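Local coordinates for protein ADP-ribosylglycohydrolase (Thermus thermophilus, PDB 2YZV) that is an all-helical member of the ADP-ribosylglycohydrolase family that carries bound magnesium ions, at residues G13-L18 with A288-L293; R72-K77 with A151-R156; G129-L134 with E169-L174; P136-Y141 with W173-A178; A164-E169 with P200-V205. All coordinates share one frame; numbering follows the deposited sequence.

The chain has helices and no strands, and all five contacts join parts of this one helical fold. Contacts 3, 4 and 5 share helix 162-179. Contact 5 uses its first part, contact 3 its middle and contact 4 its later part. The centres of contacts 3 and 4 are about 9 Å apart, and those of contacts 3 and 5 about 11 Å. Contact 2 adds helix 147-156, the helix before it in the chain, which is tied to contacts 3 and 5 by the Arg152–Glu169 salt bridge. Contact 1 joins helices from near the two chain ends, and its segments bracket all the others in sequence. Helix 162-179 thus serves as a common support on which surrounding helices pack.

Contact 1: residues G13-L18 with A288-L293; sequences GAFLGL and ALALAL
The ring of Phe15 projects from helix 13-18 toward Leu289, Ala290 and Leu293 of helix 288-293. The two helices form a roughly antiparallel pair in this all-helical fold. The axes of the two segments come within 9.3 Å, and their directions differ by 146°. The segments are 270 residues apart, so the contact brings the N-terminal helix 4-26 against the C-terminal helix 283-298.

Phe15 carries its whole side. Its CG lies anti to the backbone N (chi1 -159°), which sends the ring out from its own helix across the facing one. Ala290 sits at the base of the ring. Its methyl CB is 3.8 Å from CB of Phe15 and 3.9 Å from CD1 of Phe15. This small residue lets the backbones come near, with the CA atoms of Phe15 and Ala290 6.2 Å apart.

Further out, the two leucines meet the ring differently. Leu289 runs obliquely to the phenyl. It offers its CB to CE1 of Phe15 at 4.0 Å, and its CD1 comes near CZ of Phe15. Leu293 comes one turn later and lies about at right angles to the aromatic side chain. No hydrogen bond links the segments, and the touching groups are all apolar.

Leu70 of helix 57-72 touches both leucines. Pro136 and Leu139 of helix 135-141 also touch Phe15, so a third helix packs on this side chain. At the ring edge, in the ring plane, CD1 of Leu293 meets CE1 of Phe15 at 3.8 Å.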
# COMPACT_ATOMS: atom_id res chain seq x y z
N GLY A 13 0.35 10.96 6.60
CA GLY A 13 1.55 10.53 5.92
C GLY A 13 1.41 9.17 5.26
O GLY A 13 1.89 8.95 4.15
N ALA A 14 0.76 8.23 5.94
CA ALA A 14 0.58 6.90 5.38
C ALA A 14 -0.31 6.92 4.14
O ALA A 14 -0.02 6.24 3.16
CB ALA A 14 -0.00 5.96 6.44
N PHE A 15 -1.38 7.71 4.18
CA PHE A 15 -2.31 7.79 3.05
C PHE A 15 -1.70 8.55 1.88
O PHE A 15 -1.69 8.05 0.74
CB PHE A 15 -3.62 8.45 3.51
CG PHE A 15 -4.80 8.15 2.62
CD1 PHE A 15 -6.03 7.81 3.19
CD2 PHE A 15 -4.70 8.22 1.24
CE1 PHE A 15 -7.14 7.53 2.38
CE2 PHE A 15 -5.80 7.94 0.42
CZ PHE A 15 -7.03 7.60 1.00
N LEU A 16 -1.20 9.75 2.13
CA LEU A 16 -0.58 10.54 1.07
C LEU A 16 0.69 9.86 0.55
O LEU A 16 0.98 9.92 -0.64
CB LEU A 16 -0.26 11.95 1.57
CG LEU A 16 -1.38 13.00 1.57
CD1 LEU A 16 -1.73 13.35 0.14
CD2 LEU A 16 -2.60 12.49 2.31
N GLY A 17 1.43 9.21 1.44
CA GLY A 17 2.65 8.53 1.03
C GLY A 17 2.35 7.44 0.02
O GLY A 17 3.14 7.19 -0.89
N LEU A 18 1.21 6.79 0.19
CA LEU A 18 0.79 5.73 -0.73
C LEU A 18 0.69 6.30 -2.14
O LEU A 18 1.26 5.76 -3.09
CB LEU A 18 -0.58 5.18 -0.28
CG LEU A 18 -1.21 3.97 -0.98
CD1 LEU A 18 -2.41 3.52 -0.16
CD2 LEU A 18 -1.64 4.31 -2.40
N ALA A 288 -8.35 14.98 3.45
CA ALA A 288 -9.66 14.98 4.08
C ALA A 288 -10.07 13.55 4.44
O ALA A 288 -10.57 13.30 5.54
CB ALA A 288 -10.69 15.60 3.15
N LEU A 289 -9.86 12.62 3.51
CA LEU A 289 -10.21 11.22 3.77
C LEU A 289 -9.38 10.64 4.91
O LEU A 289 -9.92 9.95 5.78
CB LEU A 289 -9.99 10.37 2.50
CG LEU A 289 -10.96 10.56 1.33
CD1 LEU A 289 -10.45 9.81 0.11
CD2 LEU A 289 -12.34 10.05 1.73
N ALA A 290 -8.07 10.90 4.90
CA ALA A 290 -7.18 10.38 5.93
C ALA A 290 -7.62 10.85 7.31
O ALA A 290 -7.66 10.07 8.26
CB ALA A 290 -5.75 10.81 5.67
N LEU A 291 -7.96 12.13 7.42
CA LEU A 291 -8.40 12.68 8.70
C LEU A 291 -9.74 12.08 9.12
O LEU A 291 -9.94 11.78 10.29
CB LEU A 291 -8.50 14.21 8.61
CG LEU A 291 -7.16 14.95 8.57
CD1 LEU A 291 -7.40 16.44 8.35
CD2 LEU A 291 -6.42 14.71 9.88
N ALA A 292 -10.63 11.90 8.16
CA ALA A 292 -11.94 11.32 8.45
C ALA A 292 -11.78 9.88 8.96
O ALA A 292 -12.42 9.48 9.93
CB ALA A 292 -12.82 11.34 7.20
N LEU A 293 -10.92 9.12 8.30
CA LEU A 293 -10.68 7.74 8.70
C LEU A 293 -10.06 7.67 10.09
O LEU A 293 -10.42 6.82 10.90
CB LEU A 293 -9.77 7.05 7.68
CG LEU A 293 -10.37 6.82 6.29
CD1 LEU A 293 -9.26 6.50 5.30
CD2 LEU A 293 -11.40 5.70 6.33

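Contact 2: residues R72-K77 with A151-R156; sequences RGFDPK and ARRAAR
Phe74 and Arg153 make the tight part of this contact between segment 72-77 and helix 147-156. The Phe74 ring and the Arg153 guanidinium stand 75° apart. A corner of the ring points onto the flat face of the guanidinium. CE2 of Phe74 lies over its centre, 3.5 Å from CZ of Arg153. The Arg153 chain bends at chi3 (62°), which turns the face of the guanidinium toward the edge of the ring. Its CB also touches the ring, 3.7 Å from CZ of Phe74. NE of Arg153 is hydrogen-bonded to the Tyr119 hydroxyl, which anchors the polar end.

The same ring reaches the helix backbone with its edge. CZ of Phe74 is 3.8 Å from N of Ala154, and CE1 of Phe74 is 4.1 Å from CB of Ala154.

Pro76 meets Arg153 more loosely. Its CD comes no nearer to Arg153 than 4.3 Å, at NH2. On the solvent side, the exposed Arg72 pairs with Asp75, NE of Arg72 to OD1 of Asp75 at 3.4 Å. Asp75 is also the N-cap of helix 76-89. No hydrogen bond or salt bridge crosses between the segments.

Leu137 and Tyr141 of helix 135-141 also touch Phe74. Ala151 and Ala155 of helix 147-156 rest on helix 162-179. Phe74 thus packs against helices 135-141 and 147-156, and the latter rests in turn on helix 162-179.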
# COMPACT_ATOMS: atom_id res chain seq x y z
N ARG A 72 -19.83 3.05 5.21
CA ARG A 72 -20.51 1.90 5.80
C ARG A 72 -19.63 0.89 6.53
O ARG A 72 -19.90 -0.31 6.49
CB ARG A 72 -21.33 1.19 4.72
CG ARG A 72 -20.57 0.90 3.45
CD ARG A 72 -21.45 1.18 2.24
NE ARG A 72 -22.69 0.40 2.27
CZ ARG A 72 -23.65 0.49 1.35
NH1 ARG A 72 -23.52 1.33 0.33
NH2 ARG A 72 -24.74 -0.25 1.46
N GLY A 73 -18.61 1.38 7.21
CA GLY A 73 -17.72 0.51 7.96
C GLY A 73 -17.08 -0.54 7.07
O GLY A 73 -16.84 -0.29 5.89
N PHE A 74 -16.80 -1.71 7.64
CA PHE A 74 -16.18 -2.78 6.87
C PHE A 74 -17.25 -3.57 6.12
O PHE A 74 -17.93 -4.42 6.71
CB PHE A 74 -15.39 -3.72 7.78
CG PHE A 74 -14.46 -4.62 7.04
CD1 PHE A 74 -13.25 -4.13 6.54
CD2 PHE A 74 -14.80 -5.94 6.78
CE1 PHE A 74 -12.41 -4.94 5.80
CE2 PHE A 74 -13.96 -6.76 6.04
CZ PHE A 74 -12.76 -6.26 5.54
N ASP A 75 -17.38 -3.30 4.83
CA ASP A 75 -18.38 -3.93 3.99
C ASP A 75 -17.76 -4.34 2.65
O ASP A 75 -17.76 -3.57 1.69
CB ASP A 75 -19.52 -2.93 3.78
CG ASP A 75 -20.68 -3.49 2.98
OD1 ASP A 75 -21.71 -2.79 2.87
OD2 ASP A 75 -20.57 -4.61 2.45
N PRO A 76 -17.21 -5.57 2.57
CA PRO A 76 -16.59 -6.07 1.34
C PRO A 76 -17.50 -5.99 0.11
O PRO A 76 -17.03 -5.74 -1.00
CB PRO A 76 -16.21 -7.50 1.69
CG PRO A 76 -15.86 -7.38 3.15
CD PRO A 76 -17.02 -6.53 3.67
N LYS A 77 -18.79 -6.23 0.30
CA LYS A 77 -19.72 -6.16 -0.81
C LYS A 77 -19.70 -4.75 -1.40
O LYS A 77 -19.61 -4.58 -2.61
CB LYS A 77 -21.13 -6.53 -0.36
CG LYS A 77 -22.16 -6.43 -1.47
CD LYS A 77 -23.55 -6.83 -0.98
CE LYS A 77 -24.57 -6.71 -2.10
NZ LYS A 77 -24.16 -7.49 -3.30
N ALA A 151 -8.01 -7.30 7.54
CA ALA A 151 -7.04 -7.11 6.46
C ALA A 151 -7.08 -8.30 5.52
O ALA A 151 -7.01 -8.14 4.30
CB ALA A 151 -5.64 -6.92 7.02
N ARG A 152 -7.18 -9.51 6.08
CA ARG A 152 -7.23 -10.70 5.24
C ARG A 152 -8.50 -10.67 4.40
O ARG A 152 -8.48 -10.99 3.21
CB ARG A 152 -7.21 -11.97 6.11
CG ARG A 152 -7.44 -13.25 5.31
CD ARG A 152 -7.23 -14.48 6.18
NE ARG A 152 -5.81 -14.69 6.48
CZ ARG A 152 -5.08 -15.69 5.99
NH1 ARG A 152 -5.63 -16.59 5.18
NH2 ARG A 152 -3.80 -15.78 6.31
N ARG A 153 -9.62 -10.28 5.01
CA ARG A 153 -10.87 -10.21 4.28
C ARG A 153 -10.79 -9.15 3.18
O ARG A 153 -11.30 -9.36 2.07
CB ARG A 153 -12.02 -9.91 5.25
CG ARG A 153 -12.37 -11.10 6.14
CD ARG A 153 -13.27 -10.69 7.29
NE ARG A 153 -14.56 -10.17 6.85
CZ ARG A 153 -15.41 -9.53 7.64
NH1 ARG A 153 -15.10 -9.32 8.91
NH2 ARG A 153 -16.57 -9.08 7.16
N ALA A 154 -10.14 -8.03 3.47
CA ALA A 154 -9.99 -6.96 2.49
C ALA A 154 -9.15 -7.43 1.30
O ALA A 154 -9.35 -6.98 0.17
CB ALA A 154 -9.35 -5.73 3.14
N ALA A 155 -8.21 -8.32 1.56
CA ALA A 155 -7.37 -8.84 0.49
C ALA A 155 -8.14 -9.86 -0.33
O ALA A 155 -8.05 -9.87 -1.56
CB ALA A 155 -6.11 -9.49 1.08
N ARG A 156 -8.92 -10.69 0.36
CA ARG A 156 -9.69 -11.75 -0.27
C ARG A 156 -10.71 -11.31 -1.31
O ARG A 156 -11.17 -12.13 -2.11
CB ARG A 156 -10.39 -12.59 0.81
CG ARG A 156 -9.44 -13.51 1.58
CD ARG A 156 -10.18 -14.26 2.66
NE ARG A 156 -11.30 -15.01 2.10
CZ ARG A 156 -12.53 -14.99 2.60
NH1 ARG A 156 -12.80 -14.25 3.67
NH2 ARG A 156 -13.50 -15.69 2.02

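Contact 3: residues G129-L134 with E169-L174; sequences GPLMRL and EVLAWL
Leu131 and Leu134, in and just after the short, weakly bonded helix 129-132, pack on Leu171 and Ala172 of helix 162-179. This is part of the buried core of the helical fold.

Leu171 is the main partner on the long helix. Its chi1 of -176° places CG opposite the backbone N and brings CD2 to the two leucines across from it. CD2 of Leu171 is 3.6 Å from the carbonyl O of Leu131 and 4.1 Å from CB of Leu131. That oxygen also accepts a hydrogen bond from NE2 of Gln261, so its polar need is met although a methyl lies beside it.

Leu134 and Leu171 lie side by side, pointing opposite ways. CD1 of Leu134 reaches CB of Leu171 at 3.8 Å. The same methyl lies 3.6 Å from N of Ala172 and 4.1 Å from CB of Ala172. It therefore rests on the helix backbone where the alanine is small. The chi1 of Leu134 is -119°, away from the staggered positions, which suggests some strain in this side chain.

Met132 points away from the long helix and touches Asp58 and Thr254, which both bind magnesium. The side chain of Leu131 is about 10 Å from a bound magnesium ion. The contact is apolar packing of a short helix on a long one in the buried core of the ADP-ribosylglycohydrolase fold, next to residues that bind magnesium.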
# COMPACT_ATOMS: atom_id res chain seq x y z
N GLY A 129 -1.73 -6.56 -5.33
CA GLY A 129 -2.89 -5.68 -5.26
C GLY A 129 -3.43 -5.39 -3.87
O GLY A 129 -3.76 -4.25 -3.56
N PRO A 130 -3.54 -6.40 -2.99
CA PRO A 130 -4.06 -6.14 -1.65
C PRO A 130 -3.18 -5.22 -0.82
O PRO A 130 -3.66 -4.56 0.10
CB PRO A 130 -4.14 -7.54 -1.03
CG PRO A 130 -4.28 -8.44 -2.21
CD PRO A 130 -3.30 -7.84 -3.19
N LEU A 131 -1.89 -5.19 -1.14
CA LEU A 131 -0.94 -4.37 -0.39
C LEU A 131 -0.98 -2.90 -0.78
O LEU A 131 -0.79 -2.02 0.06
CB LEU A 131 0.49 -4.86 -0.61
CG LEU A 131 0.80 -6.34 -0.40
CD1 LEU A 131 2.28 -6.56 -0.62
CD2 LEU A 131 0.39 -6.76 1.00
N MET A 132 -1.21 -2.65 -2.06
CA MET A 132 -1.20 -1.28 -2.59
C MET A 132 -2.31 -0.37 -2.10
O MET A 132 -2.20 0.85 -2.20
CB MET A 132 -1.24 -1.33 -4.12
CG MET A 132 -2.53 -1.90 -4.66
SD MET A 132 -2.59 -1.97 -6.46
CE MET A 132 -4.37 -1.95 -6.74
N ARG A 133 -3.38 -0.96 -1.56
CA ARG A 133 -4.54 -0.19 -1.12
C ARG A 133 -4.85 -0.29 0.37
O ARG A 133 -5.86 0.26 0.82
CB ARG A 133 -5.77 -0.66 -1.90
CG ARG A 133 -6.17 -2.10 -1.54
CD ARG A 133 -7.22 -2.72 -2.46
NE ARG A 133 -7.55 -4.07 -2.01
CZ ARG A 133 -7.70 -5.12 -2.81
NH1 ARG A 133 -7.54 -4.99 -4.13
NH2 ARG A 133 -7.98 -6.31 -2.30
N LEU A 134 -3.98 -0.95 1.12
CA LEU A 134 -4.18 -1.19 2.55
C LEU A 134 -4.37 -0.05 3.57
O LEU A 134 -5.30 -0.09 4.37
CB LEU A 134 -3.06 -2.09 3.08
CG LEU A 134 -3.39 -3.46 3.69
CD1 LEU A 134 -2.37 -3.74 4.78
CD2 LEU A 134 -4.79 -3.49 4.27
N GLU A 169 -1.60 -9.26 5.96
CA GLU A 169 -1.67 -9.25 7.42
C GLU A 169 -0.40 -8.66 8.01
O GLU A 169 -0.45 -7.89 8.97
CB GLU A 169 -1.89 -10.67 7.95
CG GLU A 169 -3.19 -11.30 7.47
CD GLU A 169 -3.36 -12.72 7.96
OE1 GLU A 169 -2.36 -13.46 8.02
OE2 GLU A 169 -4.51 -13.11 8.28
N VAL A 170 0.74 -9.01 7.42
CA VAL A 170 2.02 -8.49 7.89
C VAL A 170 2.07 -6.97 7.68
O VAL A 170 2.51 -6.24 8.57
CB VAL A 170 3.22 -9.17 7.16
CG1 VAL A 170 4.53 -8.49 7.54
CG2 VAL A 170 3.28 -10.65 7.54
N LEU A 171 1.61 -6.49 6.53
CA LEU A 171 1.62 -5.05 6.30
C LEU A 171 0.64 -4.34 7.24
O LEU A 171 0.91 -3.24 7.70
CB LEU A 171 1.28 -4.72 4.84
CG LEU A 171 1.37 -3.24 4.46
CD1 LEU A 171 2.78 -2.72 4.68
CD2 LEU A 171 0.98 -3.06 2.99
N ALA A 172 -0.48 -4.98 7.54
CA ALA A 172 -1.45 -4.38 8.45
C ALA A 172 -0.78 -4.19 9.81
O ALA A 172 -0.92 -3.14 10.44
CB ALA A 172 -2.68 -5.27 8.59
N TRP A 173 -0.04 -5.20 10.25
CA TRP A 173 0.66 -5.12 11.53
C TRP A 173 1.70 -4.00 11.49
O TRP A 173 1.78 -3.18 12.40
CB TRP A 173 1.36 -6.45 11.84
CG TRP A 173 2.10 -6.44 13.15
CD1 TRP A 173 1.56 -6.65 14.39
CD2 TRP A 173 3.49 -6.14 13.35
NE1 TRP A 173 2.54 -6.50 15.35
CE2 TRP A 173 3.72 -6.20 14.74
CE3 TRP A 173 4.55 -5.84 12.49
CZ2 TRP A 173 4.98 -5.96 15.30
CZ3 TRP A 173 5.81 -5.61 13.04
CH2 TRP A 173 6.01 -5.67 14.44
N LEU A 174 2.48 -3.97 10.41
CA LEU A 174 3.51 -2.94 10.24
C LEU A 174 2.93 -1.54 10.31
O LEU A 174 3.47 -0.66 10.99
CB LEU A 174 4.22 -3.12 8.90
CG LEU A 174 5.22 -4.28 8.82
CD1 LEU A 174 5.58 -4.55 7.37
CD2 LEU A 174 6.47 -3.94 9.63

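Contact 4: residues P136-Y141 with W173-A178; sequences PLVLAY and WLLREA
Val138 turns CG1 away from its backbone N (chi1 178°), with CG2 beside that nitrogen. Both methyls then meet Leu175, and CG1 also meets Arg176. Leu175 has CG beside its own backbone N (chi1 -65°), which brings CD1 near the valine. The result is a helix–helix contact in the all-helical ADP-ribosylglycohydrolase fold, between helix 135-141 and the later part of helix 162-179.

Val138 is the one residue of its segment that touches the other. Its side chain and that of Leu175 cross at about a right angle. CB of Leu175 meets both methyls, 3.9 Å from CG1 of Val138 and 4.1 Å from CG2 of Val138. CD1 of Leu175 also reaches CG2 of Val138, at 4.1 Å. The valine is compact, and the CA atoms of Val138 and Arg176 are 6.4 Å apart. No hydrogen bond crosses the contact.

Arg176 takes part through its backbone N and CB. Its CB lies 4.3 Å from CG1 of Val138, and the chain then leads away. The guanidinium turns back to its own helix, where NE and NH2 of Arg176 both bond to OE2 of Glu177 in a salt bridge.

Gln261 of helix 252-267 also touches Leu175. Leu137 of helix 135-141 packs on Ala151 and Ala154. The nearest approach of the contact is to the backbone, where CG1 of Val138 lies 3.7 Å from N of Arg176.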
# COMPACT_ATOMS: atom_id res chain seq x y z
N PRO A 136 -5.85 2.82 4.11
CA PRO A 136 -7.17 3.27 4.58
C PRO A 136 -7.79 2.37 5.65
O PRO A 136 -8.39 2.86 6.62
CB PRO A 136 -8.00 3.30 3.30
CG PRO A 136 -6.98 3.67 2.26
CD PRO A 136 -5.81 2.78 2.63
N LEU A 137 -7.66 1.06 5.49
CA LEU A 137 -8.22 0.12 6.46
C LEU A 137 -7.59 0.28 7.83
O LEU A 137 -8.29 0.31 8.84
CB LEU A 137 -8.03 -1.32 5.99
CG LEU A 137 -8.47 -2.41 6.98
CD1 LEU A 137 -9.95 -2.27 7.29
CD2 LEU A 137 -8.19 -3.78 6.38
N VAL A 138 -6.26 0.37 7.87
CA VAL A 138 -5.56 0.51 9.14
C VAL A 138 -5.84 1.86 9.80
O VAL A 138 -5.94 1.96 11.02
CB VAL A 138 -4.04 0.31 8.97
CG1 VAL A 138 -3.32 0.50 10.30
CG2 VAL A 138 -3.76 -1.08 8.42
N LEU A 139 -5.99 2.91 8.99
CA LEU A 139 -6.27 4.23 9.54
C LEU A 139 -7.57 4.25 10.32
O LEU A 139 -7.65 4.86 11.39
CB LEU A 139 -6.33 5.28 8.43
CG LEU A 139 -5.08 6.13 8.21
CD1 LEU A 139 -3.88 5.26 7.88
CD2 LEU A 139 -5.34 7.12 7.08
N ALA A 140 -8.59 3.58 9.79
CA ALA A 140 -9.90 3.56 10.45
C ALA A 140 -10.09 2.45 11.47
O ALA A 140 -10.80 2.63 12.46
CB ALA A 140 -11.00 3.48 9.39
N TYR A 141 -9.46 1.30 11.25
CA TYR A 141 -9.62 0.18 12.17
C TYR A 141 -8.36 -0.19 12.95
O TYR A 141 -8.19 -1.32 13.39
CB TYR A 141 -10.14 -1.04 11.40
CG TYR A 141 -11.60 -0.90 11.01
CD1 TYR A 141 -12.61 -1.28 11.88
CD2 TYR A 141 -11.96 -0.33 9.78
CE1 TYR A 141 -13.95 -1.10 11.56
CE2 TYR A 141 -13.30 -0.15 9.45
CZ TYR A 141 -14.29 -0.54 10.34
OH TYR A 141 -15.61 -0.36 10.03
N TRP A 173 -0.04 -5.20 10.25
CA TRP A 173 0.66 -5.12 11.53
C TRP A 173 1.70 -4.00 11.49
O TRP A 173 1.78 -3.18 12.40
CB TRP A 173 1.36 -6.45 11.84
CG TRP A 173 2.10 -6.44 13.15
CD1 TRP A 173 1.56 -6.65 14.39
CD2 TRP A 173 3.49 -6.14 13.35
NE1 TRP A 173 2.54 -6.50 15.35
CE2 TRP A 173 3.72 -6.20 14.74
CE3 TRP A 173 4.55 -5.84 12.49
CZ2 TRP A 173 4.98 -5.96 15.30
CZ3 TRP A 173 5.81 -5.61 13.04
CH2 TRP A 173 6.01 -5.67 14.44
N LEU A 174 2.48 -3.97 10.41
CA LEU A 174 3.51 -2.94 10.24
C LEU A 174 2.93 -1.54 10.31
O LEU A 174 3.47 -0.66 10.99
CB LEU A 174 4.22 -3.12 8.90
CG LEU A 174 5.22 -4.28 8.82
CD1 LEU A 174 5.58 -4.55 7.37
CD2 LEU A 174 6.47 -3.94 9.63
N LEU A 175 1.83 -1.31 9.60
CA LEU A 175 1.22 0.01 9.60
C LEU A 175 0.68 0.38 10.97
O LEU A 175 0.87 1.50 11.42
CB LEU A 175 0.12 0.10 8.54
CG LEU A 175 0.61 -0.03 7.09
CD1 LEU A 175 -0.55 0.23 6.15
CD2 LEU A 175 1.74 0.97 6.82
N ARG A 176 0.01 -0.56 11.64
CA ARG A 176 -0.53 -0.26 12.96
C ARG A 176 0.59 0.13 13.91
O ARG A 176 0.51 1.13 14.62
CB ARG A 176 -1.27 -1.48 13.54
CG ARG A 176 -1.95 -1.19 14.88
CD ARG A 176 -2.50 -2.46 15.51
NE ARG A 176 -1.41 -3.31 15.99
CZ ARG A 176 -1.58 -4.57 16.39
NH1 ARG A 176 -2.78 -5.12 16.36
NH2 ARG A 176 -0.54 -5.27 16.82
N GLU A 177 1.66 -0.67 13.93
CA GLU A 177 2.79 -0.40 14.82
C GLU A 177 3.47 0.92 14.48
O GLU A 177 3.84 1.69 15.37
CB GLU A 177 3.80 -1.54 14.76
CG GLU A 177 3.25 -2.84 15.32
CD GLU A 177 2.80 -2.70 16.76
OE1 GLU A 177 3.67 -2.48 17.63
OE2 GLU A 177 1.59 -2.80 17.02
N ALA A 178 3.64 1.19 13.19
CA ALA A 178 4.27 2.43 12.77
C ALA A 178 3.44 3.63 13.21
O ALA A 178 3.99 4.63 13.70
CB ALA A 178 4.48 2.45 11.26

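Contact 5: residues A164-E169 with P200-V205; sequences ALEATE and PALRRV
Leu202 of helix 200-209 presses its CD2 methyl onto Glu166 and Ala167 of helix 162-179. These three residues carry the contact, and all are buried. The side chain of Leu202 is extended from the backbone N (chi1 -172°) and reaches toward the other helix. CD2 of Leu202 lies 3.2 Å from CB of Glu166, a very close approach. The same methyl is 3.5 Å from N of Ala167. The other branch, CD1 of Leu202, reaches CB of Ala167 at 4.3 Å.

Glu166 lies aslant to Leu202 and meets it mainly through its aliphatic part. Its chain runs extended beyond CG, taking the carboxylate past the leucine. There OE1 of Glu166 accepts a hydrogen bond from N of His199, just before helix 200-209. OE2 of Glu166 forms a salt bridge with NE of Arg162. These two partners hold the carboxylate and probably offset its buried charge.

Ala167 is small, and its CA is 6.9 Å from that of Leu202. Leu225 and Ala221 of helix 221-234 touch Leu202 and Ala167 respectively. A leucine from one helix thus rests on a glutamate stem and an alanine of another helix. The contact is helix-on-helix packing in the all-helical ADP-ribosylglycohydrolase fold.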
# COMPACT_ATOMS: atom_id res chain seq x y z
N ALA A 164 -0.40 -13.96 -0.43
CA ALA A 164 -0.90 -12.60 -0.59
C ALA A 164 -1.71 -12.22 0.64
O ALA A 164 -1.61 -11.11 1.14
CB ALA A 164 -1.75 -12.49 -1.85
N LEU A 165 -2.52 -13.16 1.12
CA LEU A 165 -3.32 -12.90 2.31
C LEU A 165 -2.41 -12.64 3.51
O LEU A 165 -2.61 -11.69 4.26
CB LEU A 165 -4.25 -14.08 2.59
CG LEU A 165 -5.21 -14.42 1.45
CD1 LEU A 165 -6.19 -15.49 1.89
CD2 LEU A 165 -5.96 -13.18 1.00
N GLU A 166 -1.39 -13.48 3.68
CA GLU A 166 -0.47 -13.32 4.80
C GLU A 166 0.37 -12.06 4.69
O GLU A 166 0.66 -11.41 5.69
CB GLU A 166 0.44 -14.55 4.91
CG GLU A 166 -0.31 -15.84 5.17
CD GLU A 166 0.61 -17.04 5.22
OE1 GLU A 166 1.68 -16.99 4.58
OE2 GLU A 166 0.26 -18.04 5.90
N ALA A 167 0.79 -11.71 3.47
CA ALA A 167 1.59 -10.50 3.28
C ALA A 167 0.76 -9.28 3.68
O ALA A 167 1.29 -8.31 4.22
CB ALA A 167 2.03 -10.38 1.83
N THR A 168 -0.54 -9.34 3.42
CA THR A 168 -1.43 -8.25 3.76
C THR A 168 -1.53 -8.13 5.28
O THR A 168 -1.54 -7.02 5.82
CB THR A 168 -2.84 -8.46 3.15
OG1 THR A 168 -2.71 -8.59 1.73
CG2 THR A 168 -3.75 -7.27 3.47
N GLU A 169 -1.60 -9.26 5.96
CA GLU A 169 -1.67 -9.25 7.42
C GLU A 169 -0.40 -8.66 8.01
O GLU A 169 -0.45 -7.89 8.97
CB GLU A 169 -1.89 -10.67 7.95
CG GLU A 169 -3.19 -11.30 7.47
CD GLU A 169 -3.36 -12.72 7.96
OE1 GLU A 169 -2.36 -13.46 8.02
OE2 GLU A 169 -4.51 -13.11 8.28
N PRO A 200 6.27 -20.40 2.81
CA PRO A 200 7.73 -20.37 2.76
C PRO A 200 8.36 -19.09 2.20
O PRO A 200 9.38 -18.62 2.71
CB PRO A 200 8.08 -21.59 1.91
CG PRO A 200 7.00 -22.54 2.27
CD PRO A 200 5.76 -21.68 2.28
N ALA A 201 7.76 -18.54 1.14
CA ALA A 201 8.30 -17.32 0.53
C ALA A 201 8.20 -16.14 1.49
O ALA A 201 9.12 -15.34 1.60
CB ALA A 201 7.55 -17.01 -0.76
N LEU A 202 7.07 -16.04 2.18
CA LEU A 202 6.87 -14.95 3.12
C LEU A 202 7.73 -15.18 4.36
O LEU A 202 8.24 -14.24 4.96
CB LEU A 202 5.39 -14.84 3.51
CG LEU A 202 5.01 -13.61 4.33
CD1 LEU A 202 5.43 -12.35 3.61
CD2 LEU A 202 3.51 -13.62 4.58
N ARG A 203 7.90 -16.45 4.73
CA ARG A 203 8.72 -16.80 5.87
C ARG A 203 10.14 -16.31 5.61
O ARG A 203 10.80 -15.77 6.51
CB ARG A 203 8.71 -18.32 6.07
CG ARG A 203 9.44 -18.81 7.30
CD ARG A 203 9.57 -20.33 7.28
NE ARG A 203 8.28 -21.01 7.21
CZ ARG A 203 7.49 -21.22 8.26
NH1 ARG A 203 7.85 -20.82 9.47
NH2 ARG A 203 6.33 -21.84 8.10
N ARG A 204 10.63 -16.49 4.39
CA ARG A 204 11.97 -16.03 4.06
C ARG A 204 12.09 -14.52 4.17
O ARG A 204 13.15 -14.00 4.53
CB ARG A 204 12.39 -16.49 2.65
CG ARG A 204 13.28 -17.73 2.67
CD ARG A 204 13.78 -18.11 1.29
NE ARG A 204 12.75 -18.71 0.45
CZ ARG A 204 12.26 -19.94 0.63
NH1 ARG A 204 12.70 -20.71 1.61
NH2 ARG A 204 11.32 -20.39 -0.19
N VAL A 205 11.01 -13.80 3.88
CA VAL A 205 11.04 -12.35 3.98
C VAL A 205 11.12 -11.93 5.44
O VAL A 205 12.00 -11.16 5.83
CB VAL A 205 9.77 -11.71 3.34
CG1 VAL A 205 9.73 -10.22 3.65
CG2 VAL A 205 9.79 -11.94 1.83